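Local coordinates for fiber (Human adenovirus 35, PDB 2QLK), which forms the trimeric head, or knob, of the viral fibre, the part that binds the receptor CD46 and so attaches the virus to its host cell, at residues I146-T151 and R155-L160; I179-N184 and F203-I208; V62-V67 and A80-R85; S119-M124 and V175-Q180. One frame throughout, in Å; residues are numbered along the deposited sequence.

Interaction 1. Residues I146-T151 and R155-L160; sequences ICYYMT and RSLFPL
Ile-146 to Thr-151 and Arg-155 to Leu-160 are the ends of two antiparallel strands that form a beta hairpin. The strand axes approach to 4.4 Å at 145°, so the pair is clearly twisted. Cys-147 with Leu-160 and Tyr-149 with Phe-158 are hydrogen-bonded pairs, each closed by two N-H...O bonds; Tyr-148 with Pro-159 and Met-150 with Leu-157 are non-hydrogen-bonded pairs. A fifth bond, Thr-151 N to Ser-156 O (2.8 Å, 166° at the hydrogen), carries the ladder to the turn, where Asp-154 OD1 binds both the Thr-151 and Ser-156 hydroxyls.

Tyr-148, Met-150, Leu-157 and Pro-159 share one face. The Tyr-148 ring lies obliquely across Pro-159, with CE2 3.9 Å from Pro-159 CB, while Met-150 CB meets Leu-157 CD2 at 3.8 Å. His-144 of a second subunit packs on Tyr-148, Met-150 and Leu-157, which places this face at the trimer contact.

On the other face, Cys-147 SG lies 4.0 Å from Leu-160 CB, and Leu-160 CD1 reaches Tyr-149 CB. The Tyr-149 side chain leads away from 155-160, CG opposite its own backbone N (chi1 175°), and its hydroxyl bonds Glu-192. Near the turn, Thr-151 CG2 approaches Phe-158 CE1 to 3.4 Å.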
loop_
_atom_site.group_PDB
_atom_site.type_symbol
_atom_site.label_atom_id
_atom_site.label_comp_id
_atom_site.label_asym_id
_atom_site.label_seq_id
_atom_site.Cartn_x
_atom_site.Cartn_y
_atom_site.Cartn_z
ATOM N N ILE A 146 -0.233 8.816 -2.941
ATOM C CA ILE A 146 0.883 9.563 -3.488
ATOM C C ILE A 146 1.801 8.599 -4.217
ATOM O O ILE A 146 2.043 7.517 -3.713
ATOM C CB ILE A 146 1.739 10.170 -2.326
ATOM C CG1 ILE A 146 0.935 11.231 -1.567
ATOM C CG2 ILE A 146 3.074 10.702 -2.877
ATOM C CD1 ILE A 146 0.513 12.392 -2.417
ATOM N N CYS A 147 2.285 8.971 -5.396
ATOM C CA CYS A 147 3.282 8.175 -6.070
ATOM C C CYS A 147 4.273 9.236 -6.548
ATOM O O CYS A 147 4.075 10.434 -6.293
ATOM C CB CYS A 147 2.735 7.314 -7.221
ATOM S SG CYS A 147 1.934 8.172 -8.521
ATOM N N TYR A 148 5.316 8.814 -7.240
ATOM C CA TYR A 148 6.358 9.751 -7.611
ATOM C C TYR A 148 6.872 9.778 -9.021
ATOM O O TYR A 148 6.766 8.816 -9.776
ATOM C CB TYR A 148 7.577 9.543 -6.689
ATOM C CG TYR A 148 7.257 9.545 -5.220
ATOM C CD1 TYR A 148 6.623 8.443 -4.621
ATOM C CD2 TYR A 148 7.491 10.685 -4.442
ATOM C CE1 TYR A 148 6.219 8.486 -3.302
ATOM C CE2 TYR A 148 7.088 10.743 -3.124
ATOM C CZ TYR A 148 6.451 9.649 -2.559
ATOM O OH TYR A 148 6.029 9.702 -1.256
ATOM N N TYR A 149 7.465 10.915 -9.356
ATOM C CA TYR A 149 8.105 11.108 -10.644
ATOM C C TYR A 149 9.579 11.375 -10.318
ATOM O O TYR A 149 9.899 12.221 -9.479
ATOM C CB TYR A 149 7.555 12.330 -11.379
ATOM C CG TYR A 149 8.318 12.593 -12.653
ATOM C CD1 TYR A 149 8.277 11.675 -13.693
ATOM C CD2 TYR A 149 9.129 13.721 -12.797
ATOM C CE1 TYR A 149 9.022 11.852 -14.850
ATOM C CE2 TYR A 149 9.892 13.923 -13.976
ATOM C CZ TYR A 149 9.823 12.974 -14.993
ATOM O OH TYR A 149 10.519 13.133 -16.179
ATOM N N MET A 150 10.458 10.649 -10.993
ATOM C CA MET A 150 11.906 10.771 -10.848
ATOM C C MET A 150 12.413 11.622 -12.034
ATOM O O MET A 150 12.239 11.248 -13.204
ATOM C CB MET A 150 12.514 9.361 -10.876
ATOM C CG MET A 150 14.002 9.262 -10.641
ATOM S SD MET A 150 14.451 7.532 -10.265
ATOM C CE MET A 150 14.808 7.688 -8.559
ATOM N N THR A 151 13.013 12.773 -11.745
ATOM C CA THR A 151 13.499 13.654 -12.823
ATOM C C THR A 151 14.639 13.002 -13.576
ATOM O O THR A 151 15.408 12.220 -13.018
ATOM C CB THR A 151 13.991 15.006 -12.299
ATOM O OG1 THR A 151 15.301 14.859 -11.741
ATOM C CG2 THR A 151 13.047 15.516 -11.233
ATOM N N ARG A 155 17.707 13.096 -10.915
ATOM C CA ARG A 155 16.946 11.969 -10.385
ATOM C C ARG A 155 16.217 12.265 -9.092
ATOM O O ARG A 155 16.059 11.383 -8.253
ATOM C CB ARG A 155 17.847 10.746 -10.159
ATOM C CG ARG A 155 18.413 10.092 -11.413
ATOM C CD ARG A 155 17.346 9.641 -12.406
ATOM N NE ARG A 155 17.942 8.827 -13.470
ATOM C CZ ARG A 155 17.307 8.408 -14.564
ATOM N NH1 ARG A 155 16.032 8.723 -14.767
ATOM N NH2 ARG A 155 17.953 7.665 -15.457
ATOM N N SER A 156 15.772 13.498 -8.908
ATOM C CA SER A 156 15.040 13.807 -7.702
ATOM C C SER A 156 13.581 13.372 -7.875
ATOM O O SER A 156 13.091 13.193 -8.992
ATOM C CB SER A 156 15.140 15.297 -7.377
ATOM O OG SER A 156 14.672 16.099 -8.435
ATOM N N LEU A 157 12.913 13.186 -6.747
ATOM C CA LEU A 157 11.534 12.749 -6.717
ATOM C C LEU A 157 10.520 13.841 -6.507
ATOM O O LEU A 157 10.618 14.657 -5.580
ATOM C CB LEU A 157 11.336 11.704 -5.621
ATOM C CG LEU A 157 12.081 10.382 -5.815
ATOM C CD1 LEU A 157 11.733 9.418 -4.687
ATOM C CD2 LEU A 157 11.696 9.788 -7.157
ATOM N N PHE A 158 9.540 13.870 -7.390
ATOM C CA PHE A 158 8.468 14.830 -7.233
ATOM C C PHE A 158 7.230 14.018 -6.870
ATOM O O PHE A 158 6.881 13.071 -7.573
ATOM C CB PHE A 158 8.224 15.595 -8.540
ATOM C CG PHE A 158 9.149 16.764 -8.748
ATOM C CD1 PHE A 158 10.502 16.569 -8.999
ATOM C CD2 PHE A 158 8.649 18.072 -8.722
ATOM C CE1 PHE A 158 11.353 17.657 -9.233
ATOM C CE2 PHE A 158 9.496 19.177 -8.959
ATOM C CZ PHE A 158 10.850 18.966 -9.217
ATOM N N PRO A 159 6.556 14.367 -5.762
ATOM C CA PRO A 159 5.367 13.590 -5.432
ATOM C C PRO A 159 4.218 13.933 -6.384
ATOM O O PRO A 159 4.088 15.070 -6.866
ATOM C CB PRO A 159 5.070 13.996 -3.978
ATOM C CG PRO A 159 5.578 15.415 -3.927
ATOM C CD PRO A 159 6.881 15.317 -4.682
ATOM N N LEU A 160 3.411 12.925 -6.665
ATOM C CA LEU A 160 2.250 13.060 -7.542
ATOM C C LEU A 160 1.071 12.600 -6.722
ATOM O O LEU A 160 1.121 11.544 -6.077
ATOM C CB LEU A 160 2.382 12.170 -8.789
ATOM C CG LEU A 160 3.531 12.465 -9.780
ATOM C CD1 LEU A 160 3.518 11.443 -10.959
ATOM C CD2 LEU A 160 3.357 13.888 -10.323
#

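Interaction 2. Residues I179-N184 and F203-I208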
loop_
_atom_site.group_PDB
_atom_site.type_symbol
_atom_site.label_atom_id
_atom_site.label_comp_id
_atom_site.label_asym_id
_atom_site.label_seq_id
_atom_site.Cartn_x
_atom_site.Cartn_y
_atom_site.Cartn_z
ATOM N N ILE A 179 -13.532 2.749 -13.571
ATOM C CA ILE A 179 -12.311 2.935 -12.809
ATOM C C ILE A 179 -11.626 4.097 -13.515
ATOM O O ILE A 179 -11.310 4.011 -14.715
ATOM C CB ILE A 179 -11.389 1.715 -12.888
ATOM C CG1 ILE A 179 -12.095 0.494 -12.305
ATOM C CG2 ILE A 179 -10.074 2.009 -12.132
ATOM C CD1 ILE A 179 -11.205 -0.744 -12.222
ATOM N N GLN A 180 -11.447 5.188 -12.778
ATOM C CA GLN A 180 -10.802 6.385 -13.287
ATOM C C GLN A 180 -9.531 6.675 -12.494
ATOM O O GLN A 180 -9.571 6.729 -11.265
ATOM C CB GLN A 180 -11.721 7.595 -13.168
ATOM C CG GLN A 180 -11.126 8.840 -13.803
ATOM C CD GLN A 180 -12.025 10.068 -13.671
ATOM O OE1 GLN A 180 -12.024 10.757 -12.648
ATOM N NE2 GLN A 180 -12.793 10.342 -14.712
ATOM N N PHE A 181 -8.417 6.882 -13.197
ATOM C CA PHE A 181 -7.142 7.164 -12.532
ATOM C C PHE A 181 -6.812 8.603 -12.813
ATOM O O PHE A 181 -6.995 9.075 -13.935
ATOM C CB PHE A 181 -6.004 6.307 -13.129
ATOM C CG PHE A 181 -6.138 4.826 -12.882
ATOM C CD1 PHE A 181 -5.748 4.264 -11.654
ATOM C CD2 PHE A 181 -6.682 3.999 -13.853
ATOM C CE1 PHE A 181 -5.912 2.885 -11.406
ATOM C CE2 PHE A 181 -6.851 2.620 -13.617
ATOM C CZ PHE A 181 -6.470 2.061 -12.393
ATOM N N GLU A 182 -6.329 9.317 -11.806
ATOM C CA GLU A 182 -5.916 10.676 -12.043
ATOM C C GLU A 182 -4.637 11.013 -11.273
ATOM O O GLU A 182 -4.555 10.773 -10.071
ATOM C CB GLU A 182 -7.039 11.645 -11.685
ATOM C CG GLU A 182 -6.706 13.070 -12.056
ATOM C CD GLU A 182 -7.924 13.976 -12.042
ATOM O OE1 GLU A 182 -8.768 13.845 -12.959
ATOM O OE2 GLU A 182 -8.033 14.808 -11.109
ATOM N N TRP A 183 -3.625 11.513 -11.984
ATOM C CA TRP A 183 -2.355 11.921 -11.373
ATOM C C TRP A 183 -2.274 13.440 -11.469
ATOM O O TRP A 183 -2.582 14.021 -12.505
ATOM C CB TRP A 183 -1.155 11.360 -12.121
ATOM C CG TRP A 183 -0.993 9.880 -12.024
ATOM C CD1 TRP A 183 -0.186 9.203 -11.170
ATOM C CD2 TRP A 183 -1.632 8.900 -12.846
ATOM N NE1 TRP A 183 -0.266 7.839 -11.408
ATOM C CE2 TRP A 183 -1.146 7.627 -12.435
ATOM C CE3 TRP A 183 -2.570 8.968 -13.896
ATOM C CZ2 TRP A 183 -1.564 6.431 -13.040
ATOM C CZ3 TRP A 183 -2.979 7.780 -14.499
ATOM C CH2 TRP A 183 -2.475 6.525 -14.067
ATOM N N ASN A 184 -1.820 14.071 -10.401
ATOM C CA ASN A 184 -1.727 15.506 -10.370
ATOM C C ASN A 184 -0.366 15.952 -9.846
ATOM O O ASN A 184 0.086 15.538 -8.770
ATOM C CB ASN A 184 -2.824 16.070 -9.479
ATOM C CG ASN A 184 -2.809 17.584 -9.434
ATOM O OD1 ASN A 184 -3.261 18.256 -10.374
ATOM N ND2 ASN A 184 -2.275 18.137 -8.351
ATOM N N PHE A 203 1.776 2.697 -8.087
ATOM C CA PHE A 203 0.858 2.950 -6.980
ATOM C C PHE A 203 0.083 1.653 -6.721
ATOM O O PHE A 203 -0.508 1.069 -7.651
ATOM C CB PHE A 203 -0.129 4.067 -7.319
ATOM C CG PHE A 203 -1.097 4.377 -6.204
ATOM C CD1 PHE A 203 -0.648 4.901 -4.988
ATOM C CD2 PHE A 203 -2.458 4.067 -6.334
ATOM C CE1 PHE A 203 -1.547 5.098 -3.900
ATOM C CE2 PHE A 203 -3.357 4.265 -5.256
ATOM C CZ PHE A 203 -2.899 4.772 -4.049
ATOM N N PHE A 204 0.071 1.229 -5.454
ATOM C CA PHE A 204 -0.604 0.014 -5.057
ATOM C C PHE A 204 -1.919 0.321 -4.378
ATOM O O PHE A 204 -2.018 1.244 -3.564
ATOM C CB PHE A 204 0.267 -0.781 -4.104
ATOM C CG PHE A 204 1.699 -0.783 -4.469
ATOM C CD1 PHE A 204 2.104 -1.222 -5.702
ATOM C CD2 PHE A 204 2.654 -0.346 -3.564
ATOM C CE1 PHE A 204 3.430 -1.236 -6.038
ATOM C CE2 PHE A 204 3.982 -0.359 -3.896
ATOM C CZ PHE A 204 4.375 -0.810 -5.141
ATOM N N PHE A 205 -2.936 -0.472 -4.676
ATOM C CA PHE A 205 -4.240 -0.219 -4.058
ATOM C C PHE A 205 -5.054 -1.494 -4.015
ATOM O O PHE A 205 -4.655 -2.517 -4.579
ATOM C CB PHE A 205 -5.015 0.818 -4.880
ATOM C CG PHE A 205 -5.217 0.415 -6.331
ATOM C CD1 PHE A 205 -4.189 0.554 -7.255
ATOM C CD2 PHE A 205 -6.435 -0.109 -6.761
ATOM C CE1 PHE A 205 -4.347 0.193 -8.580
ATOM C CE2 PHE A 205 -6.615 -0.477 -8.086
ATOM C CZ PHE A 205 -5.563 -0.325 -9.008
ATOM N N SER A 206 -6.179 -1.433 -3.318
ATOM C CA SER A 206 -7.092 -2.554 -3.276
ATOM C C SER A 206 -8.509 -1.974 -3.252
ATOM O O SER A 206 -8.717 -0.809 -2.851
ATOM C CB SER A 206 -6.895 -3.405 -2.025
ATOM O OG SER A 206 -5.553 -3.838 -1.892
ATOM N N TYR A 207 -9.470 -2.768 -3.722
ATOM C CA TYR A 207 -10.875 -2.391 -3.659
ATOM C C TYR A 207 -11.720 -3.664 -3.535
ATOM O O TYR A 207 -11.284 -4.753 -3.873
ATOM C CB TYR A 207 -11.319 -1.510 -4.853
ATOM C CG TYR A 207 -11.148 -2.086 -6.243
ATOM C CD1 TYR A 207 -12.008 -3.073 -6.735
ATOM C CD2 TYR A 207 -10.133 -1.621 -7.076
ATOM C CE1 TYR A 207 -11.857 -3.580 -8.047
ATOM C CE2 TYR A 207 -9.965 -2.120 -8.383
ATOM C CZ TYR A 207 -10.828 -3.093 -8.863
ATOM O OH TYR A 207 -10.665 -3.546 -10.159
ATOM N N ILE A 208 -12.906 -3.503 -2.985
ATOM C CA ILE A 208 -13.838 -4.589 -2.755
ATOM C C ILE A 208 -14.461 -4.991 -4.091
ATOM O O ILE A 208 -14.986 -4.156 -4.834
ATOM C CB ILE A 208 -14.913 -4.124 -1.780
ATOM C CG1 ILE A 208 -14.230 -3.688 -0.481
ATOM C CG2 ILE A 208 -15.951 -5.257 -1.539
ATOM C CD1 ILE A 208 -15.165 -3.019 0.510
#
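Two pairs, Phe-205 with Phe-181 and Tyr-207 with Ile-179, join strands of facing sheets. The nearest CA atoms, those of Ile-179 and Tyr-207, are 10.7 Å apart and no hydrogen bond crosses, as expected of a beta sandwich packed through its side chains.

Along 203-208, Phe-203 comes first; its CB is directed at 179-184, though its ring makes no contact there. Phe-204 is turned to the opposite side of the strand and meets Phe-205 of a second subunit. Phe-205 returns to the interior. Its CG sits between backbone N and carbonyl carbon (chi1 57°), which stands the ring up from the strand and brings CZ to 4.0 Å from Phe-181 CE1. That approach is at the edge of the Phe-181 ring, near its plane, and the two side chains cross at about a right angle. Ser-206 points to the side of the strand away from 179-184.

Tyr-207 repeats the rotamer of Phe-205 (chi1 59°), and its ring also stands inward. Ile-179 CD1 lies 3.5 Å from Tyr-207 OH and 4.1 Å from Tyr-207 CZ. The hydroxyl is satisfied within this apolar setting by a hydrogen bond with Phe-123 O.

Within this chain, strand 203-208 is the outermost of its sheet, beside 57-66, from which Val-62 touches both Phe-205 and Phe-181; strand 177-186 runs between 79-88 and 157-166 in the other sheet.

Interaction 3. Residues V62-V67 and A80-R85; sequences VSLVGV and ANIQLR
A single methyl of Leu-64 makes both closest contacts: its CD2 lies 3.8 Å from Ile-82 CG2 and, equally, 3.8 Å from Leu-84 CD2. The two partner methyls, Ile-82 CG2 and Leu-84 CD2, are themselves 4.6 Å apart, so the three form a compact triangle. Leu-64 reaches this position because its CG is trans to the backbone N (chi1 -176°), which extends the branch away from its strand. Leu-84 comes tip to tip with it, and its CD2 also stands 4.1 Å from Leu-64 CD1. Ile-82 takes part through the branch methyl CG2, and its side chain crosses that of Leu-64 at a slant.

The CA atoms of Leu-64 and Ile-82 are 10.0 Å apart, the spacing of two sheets packed face to face, and the contact bridges the beta sandwich of the knob: strand 57-66 belongs to one sheet, strand 79-88 to the other. Trp-183, on the strand next to 79-88, touches both Leu-64 and Leu-84, while Met-74 and Leu-198 adjoin Ile-82.

Leu-84 has an unusual conformation, chi1 -107° with chi2 7°. The second torsion nearly eclipses CD1 with CA, which suggests either local strain or an imprecisely modelled leucine. Leu-64 is held at its backbone as well, its N bonded to the hydroxyl of Thr-200.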
loop_
_atom_site.group_PDB
_atom_site.type_symbol
_atom_site.label_atom_id
_atom_site.label_comp_id
_atom_site.label_asym_id
_atom_site.label_seq_id
_atom_site.Cartn_x
_atom_site.Cartn_y
_atom_site.Cartn_z
ATOM N N VAL A 62 -0.555 0.047 -10.571
ATOM C CA VAL A 62 -0.688 0.906 -11.713
ATOM C C VAL A 62 0.480 1.869 -11.915
ATOM O O VAL A 62 0.914 2.553 -10.991
ATOM C CB VAL A 62 -2.058 1.679 -11.651
ATOM C CG1 VAL A 62 -2.090 2.662 -10.466
ATOM C CG2 VAL A 62 -2.317 2.417 -12.988
ATOM N N SER A 63 1.003 1.899 -13.134
ATOM C CA SER A 63 2.090 2.817 -13.455
ATOM C C SER A 63 1.867 3.239 -14.885
ATOM O O SER A 63 1.268 2.504 -15.685
ATOM C CB SER A 63 3.489 2.190 -13.292
ATOM O OG SER A 63 3.706 1.189 -14.250
ATOM N N LEU A 64 2.339 4.443 -15.191
ATOM C CA LEU A 64 2.165 5.030 -16.494
ATOM C C LEU A 64 3.476 5.488 -17.106
ATOM O O LEU A 64 4.348 5.978 -16.406
ATOM C CB LEU A 64 1.209 6.223 -16.347
ATOM C CG LEU A 64 0.752 7.014 -17.569
ATOM C CD1 LEU A 64 0.156 6.065 -18.632
ATOM C CD2 LEU A 64 -0.293 8.010 -17.121
ATOM N N VAL A 65 3.613 5.308 -18.408
ATOM C CA VAL A 65 4.805 5.774 -19.151
ATOM C C VAL A 65 4.322 6.607 -20.375
ATOM O O VAL A 65 3.427 6.195 -21.125
ATOM C CB VAL A 65 5.680 4.583 -19.641
ATOM C CG1 VAL A 65 6.816 5.106 -20.570
ATOM C CG2 VAL A 65 6.291 3.842 -18.430
ATOM N N GLY A 66 4.896 7.779 -20.572
ATOM C CA GLY A 66 4.450 8.605 -21.688
ATOM C C GLY A 66 5.249 8.345 -22.953
ATOM O O GLY A 66 6.463 8.134 -22.869
ATOM N N VAL A 67 4.591 8.384 -24.117
ATOM C CA VAL A 67 5.278 8.133 -25.378
ATOM C C VAL A 67 5.415 9.343 -26.299
ATOM O O VAL A 67 6.491 9.586 -26.847
ATOM C CB VAL A 67 4.606 6.996 -26.192
ATOM C CG1 VAL A 67 4.355 5.775 -25.304
ATOM C CG2 VAL A 67 3.342 7.497 -26.839
ATOM N N ALA A 80 0.334 19.913 -13.513
ATOM C CA ALA A 80 -0.104 19.027 -14.593
ATOM C C ALA A 80 -1.148 18.059 -14.072
ATOM O O ALA A 80 -1.210 17.773 -12.879
ATOM C CB ALA A 80 1.077 18.265 -15.156
ATOM N N ASN A 81 -1.966 17.553 -14.973
ATOM C CA ASN A 81 -3.011 16.631 -14.593
ATOM C C ASN A 81 -3.179 15.639 -15.729
ATOM O O ASN A 81 -3.195 16.006 -16.910
ATOM C CB ASN A 81 -4.321 17.375 -14.359
ATOM C CG ASN A 81 -5.443 16.448 -13.961
ATOM O OD1 ASN A 81 -5.529 16.012 -12.809
ATOM N ND2 ASN A 81 -6.306 16.121 -14.919
ATOM N N ILE A 82 -3.272 14.373 -15.365
ATOM C CA ILE A 82 -3.436 13.310 -16.315
ATOM C C ILE A 82 -4.590 12.494 -15.786
ATOM O O ILE A 82 -4.645 12.183 -14.590
ATOM C CB ILE A 82 -2.193 12.463 -16.376
ATOM C CG1 ILE A 82 -1.043 13.318 -16.938
ATOM C CG2 ILE A 82 -2.482 11.169 -17.158
ATOM C CD1 ILE A 82 0.311 12.635 -16.943
ATOM N N GLN A 83 -5.527 12.177 -16.665
ATOM C CA GLN A 83 -6.690 11.396 -16.284
ATOM C C GLN A 83 -6.881 10.246 -17.252
ATOM O O GLN A 83 -6.736 10.402 -18.458
ATOM C CB GLN A 83 -7.939 12.272 -16.292
ATOM C CG GLN A 83 -9.169 11.554 -15.749
ATOM C CD GLN A 83 -10.430 12.395 -15.843
ATOM O OE1 GLN A 83 -11.045 12.491 -16.907
ATOM N NE2 GLN A 83 -10.816 13.018 -14.722
ATOM N N LEU A 84 -7.209 9.080 -16.724
ATOM C CA LEU A 84 -7.418 7.917 -17.573
ATOM C C LEU A 84 -8.684 7.259 -17.064
ATOM O O LEU A 84 -8.749 6.832 -15.907
ATOM C CB LEU A 84 -6.225 6.959 -17.466
ATOM C CG LEU A 84 -5.170 6.756 -18.570
ATOM C CD1 LEU A 84 -5.337 7.737 -19.753
ATOM C CD2 LEU A 84 -3.793 6.861 -17.953
ATOM N N ARG A 85 -9.692 7.181 -17.920
ATOM C CA ARG A 85 -10.963 6.570 -17.543
ATOM C C ARG A 85 -11.180 5.203 -18.177
ATOM O O ARG A 85 -11.024 5.030 -19.394
ATOM C CB ARG A 85 -12.115 7.467 -17.955
ATOM C CG ARG A 85 -12.052 8.890 -17.429
ATOM C CD ARG A 85 -12.957 9.774 -18.285
ATOM N NE ARG A 85 -12.586 9.662 -19.698
ATOM C CZ ARG A 85 -13.409 9.870 -20.724
ATOM N NH1 ARG A 85 -14.680 10.208 -20.516
ATOM N NH2 ARG A 85 -12.961 9.722 -21.967
#

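Interaction 4. Residues S119-M124 and V175-Q180; sequences SSKAFM and VAYAIQ
Ala-122 O is gripped by two groups, Thr-209 OG1 and Lys-53 NZ, two residues before Met-124, whose side chain covers the ring of Tyr-177. Thr-209 OG1 is also within bonding distance of Met-124 O, but its one proton must be shared or alternate between the two carbonyls. Phe-123 N to Ser-120 O at 2.8 Å is one of three successive i to i-3 bonds, the pattern of a short 3-10 turn.

Met-124 leaves the end of this turn and lies over one face of Tyr-177. Its CB sits 3.6 Å from the ring centroid and only 7° from the ring normal, a CH-pi contact. The chain then bends at chi2 (-73°) toward the CD2 side and the CB end of Tyr-177: Met-124 CG meets Tyr-177 CD2 at 3.5 Å, and SD lies 4.4 Å from the centroid, 44° off the normal, an oblique Met-aromatic contact.

The turn thereby packs a long connection, between strands 106-107 and 142-150, against the start of strand 177-186 in the knob's beta sandwich. There Ala-176 and Tyr-177 both face Phe-88 in a classic beta bulge, and Phe-88 also touches Met-124. At the ring's outer end, the aliphatic part of exposed Lys-121 crosses obliquely, CG 3.8 Å from Tyr-177 OH.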
loop_
_atom_site.group_PDB
_atom_site.type_symbol
_atom_site.label_atom_id
_atom_site.label_comp_id
_atom_site.label_asym_id
_atom_site.label_seq_id
_atom_site.Cartn_x
_atom_site.Cartn_y
_atom_site.Cartn_z
ATOM N N SER A 119 -13.815 -14.555 -16.073
ATOM C CA SER A 119 -14.791 -13.861 -15.239
ATOM C C SER A 119 -14.305 -12.457 -14.900
ATOM O O SER A 119 -14.002 -12.165 -13.745
ATOM C CB SER A 119 -15.035 -14.639 -13.939
ATOM O OG SER A 119 -15.459 -15.964 -14.199
ATOM N N SER A 120 -14.233 -11.590 -15.903
ATOM C CA SER A 120 -13.776 -10.225 -15.676
ATOM C C SER A 120 -14.631 -9.545 -14.615
ATOM O O SER A 120 -14.136 -8.703 -13.855
ATOM C CB SER A 120 -13.812 -9.421 -16.977
ATOM O OG SER A 120 -12.829 -9.893 -17.879
ATOM N N LYS A 121 -15.910 -9.925 -14.564
ATOM C CA LYS A 121 -16.852 -9.370 -13.598
ATOM C C LYS A 121 -16.333 -9.495 -12.151
ATOM O O LYS A 121 -16.599 -8.642 -11.306
ATOM C CB LYS A 121 -18.205 -10.079 -13.728
ATOM C CG LYS A 121 -19.328 -9.424 -12.938
ATOM C CD LYS A 121 -20.670 -10.093 -13.190
ATOM C CE LYS A 121 -20.767 -11.450 -12.505
ATOM N NZ LYS A 121 -20.840 -11.330 -11.019
ATOM N N ALA A 122 -15.575 -10.548 -11.872
ATOM C CA ALA A 122 -15.049 -10.747 -10.529
ATOM C C ALA A 122 -13.883 -9.796 -10.205
ATOM O O ALA A 122 -13.428 -9.719 -9.067
ATOM C CB ALA A 122 -14.628 -12.190 -10.361
ATOM N N PHE A 123 -13.402 -9.078 -11.214
ATOM C CA PHE A 123 -12.324 -8.119 -11.025
ATOM C C PHE A 123 -12.897 -6.714 -10.939
ATOM O O PHE A 123 -12.161 -5.746 -10.792
ATOM C CB PHE A 123 -11.345 -8.152 -12.199
ATOM C CG PHE A 123 -10.529 -9.400 -12.282
ATOM C CD1 PHE A 123 -11.024 -10.532 -12.943
ATOM C CD2 PHE A 123 -9.253 -9.447 -11.714
ATOM C CE1 PHE A 123 -10.252 -11.701 -13.041
ATOM C CE2 PHE A 123 -8.468 -10.595 -11.798
ATOM C CZ PHE A 123 -8.968 -11.737 -12.468
ATOM N N MET A 124 -14.215 -6.600 -11.031
ATOM C CA MET A 124 -14.858 -5.295 -11.024
ATOM C C MET A 124 -15.182 -4.771 -9.636
ATOM O O MET A 124 -15.383 -5.548 -8.701
ATOM C CB MET A 124 -16.143 -5.368 -11.851
ATOM C CG MET A 124 -15.925 -5.742 -13.314
ATOM S SD MET A 124 -15.169 -4.371 -14.280
ATOM C CE MET A 124 -13.646 -5.055 -14.642
ATOM N N VAL A 175 -22.596 1.092 -19.479
ATOM C CA VAL A 175 -21.436 1.065 -18.584
ATOM C C VAL A 175 -21.876 0.407 -17.266
ATOM O O VAL A 175 -22.690 0.960 -16.539
ATOM C CB VAL A 175 -20.936 2.500 -18.253
ATOM C CG1 VAL A 175 -19.796 2.432 -17.253
ATOM C CG2 VAL A 175 -20.497 3.219 -19.511
ATOM N N ALA A 176 -21.355 -0.775 -16.968
ATOM C CA ALA A 176 -21.705 -1.471 -15.741
ATOM C C ALA A 176 -20.728 -1.144 -14.601
ATOM O O ALA A 176 -21.085 -1.271 -13.422
ATOM C CB ALA A 176 -21.702 -2.964 -15.985
ATOM N N TYR A 177 -19.500 -0.744 -14.954
ATOM C CA TYR A 177 -18.457 -0.416 -13.970
ATOM C C TYR A 177 -17.523 0.657 -14.510
ATOM O O TYR A 177 -17.433 0.845 -15.717
ATOM C CB TYR A 177 -17.628 -1.653 -13.654
ATOM C CG TYR A 177 -18.455 -2.820 -13.222
ATOM C CD1 TYR A 177 -18.952 -2.897 -11.926
ATOM C CD2 TYR A 177 -18.782 -3.835 -14.120
ATOM C CE1 TYR A 177 -19.755 -3.957 -11.529
ATOM C CE2 TYR A 177 -19.586 -4.900 -13.735
ATOM C CZ TYR A 177 -20.067 -4.953 -12.439
ATOM O OH TYR A 177 -20.854 -6.006 -12.042
ATOM N N ALA A 178 -16.831 1.358 -13.614
ATOM C CA ALA A 178 -15.886 2.392 -14.019
ATOM C C ALA A 178 -14.718 2.498 -13.027
ATOM O O ALA A 178 -14.893 2.344 -11.819
ATOM C CB ALA A 178 -16.591 3.753 -14.142
ATOM N N ILE A 179 -13.532 2.749 -13.571
ATOM C CA ILE A 179 -12.311 2.935 -12.809
ATOM C C ILE A 179 -11.626 4.097 -13.515
ATOM O O ILE A 179 -11.310 4.011 -14.715
ATOM C CB ILE A 179 -11.389 1.715 -12.888
ATOM C CG1 ILE A 179 -12.095 0.494 -12.305
ATOM C CG2 ILE A 179 -10.074 2.009 -12.132
ATOM C CD1 ILE A 179 -11.205 -0.744 -12.222
ATOM N N GLN A 180 -11.447 5.188 -12.778
ATOM C CA GLN A 180 -10.802 6.385 -13.287
ATOM C C GLN A 180 -9.531 6.675 -12.494
ATOM O O GLN A 180 -9.571 6.729 -11.265
ATOM C CB GLN A 180 -11.721 7.595 -13.168
ATOM C CG GLN A 180 -11.126 8.840 -13.803
ATOM C CD GLN A 180 -12.025 10.068 -13.671
ATOM O OE1 GLN A 180 -12.024 10.757 -12.648
ATOM N NE2 GLN A 180 -12.793 10.342 -14.712
#

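In the fold
Interactions 2 and 3 lie nearest the chain's centre: both cross between the same two sheets through buried apolar side chains without a hydrogen bond, aromatic with isoleucine in one, aliphatic in the other. A backbone hydrogen bond, Phe-181 N to Leu-84 O (2.7 Å), joins them. Interaction 4 is also buried, except for Lys-121, but farther out; it shares strand 177-186 with interaction 2 yet packs a loop, not a facing strand, on it. Interaction 1 differs in kind, being a bonded ladder within one sheet and only partly buried; Cys-147 SG links it to interaction 2 at Trp-183 CD1. Interactions 1 and 2 both border other subunits, whereas 3 and 4 do not.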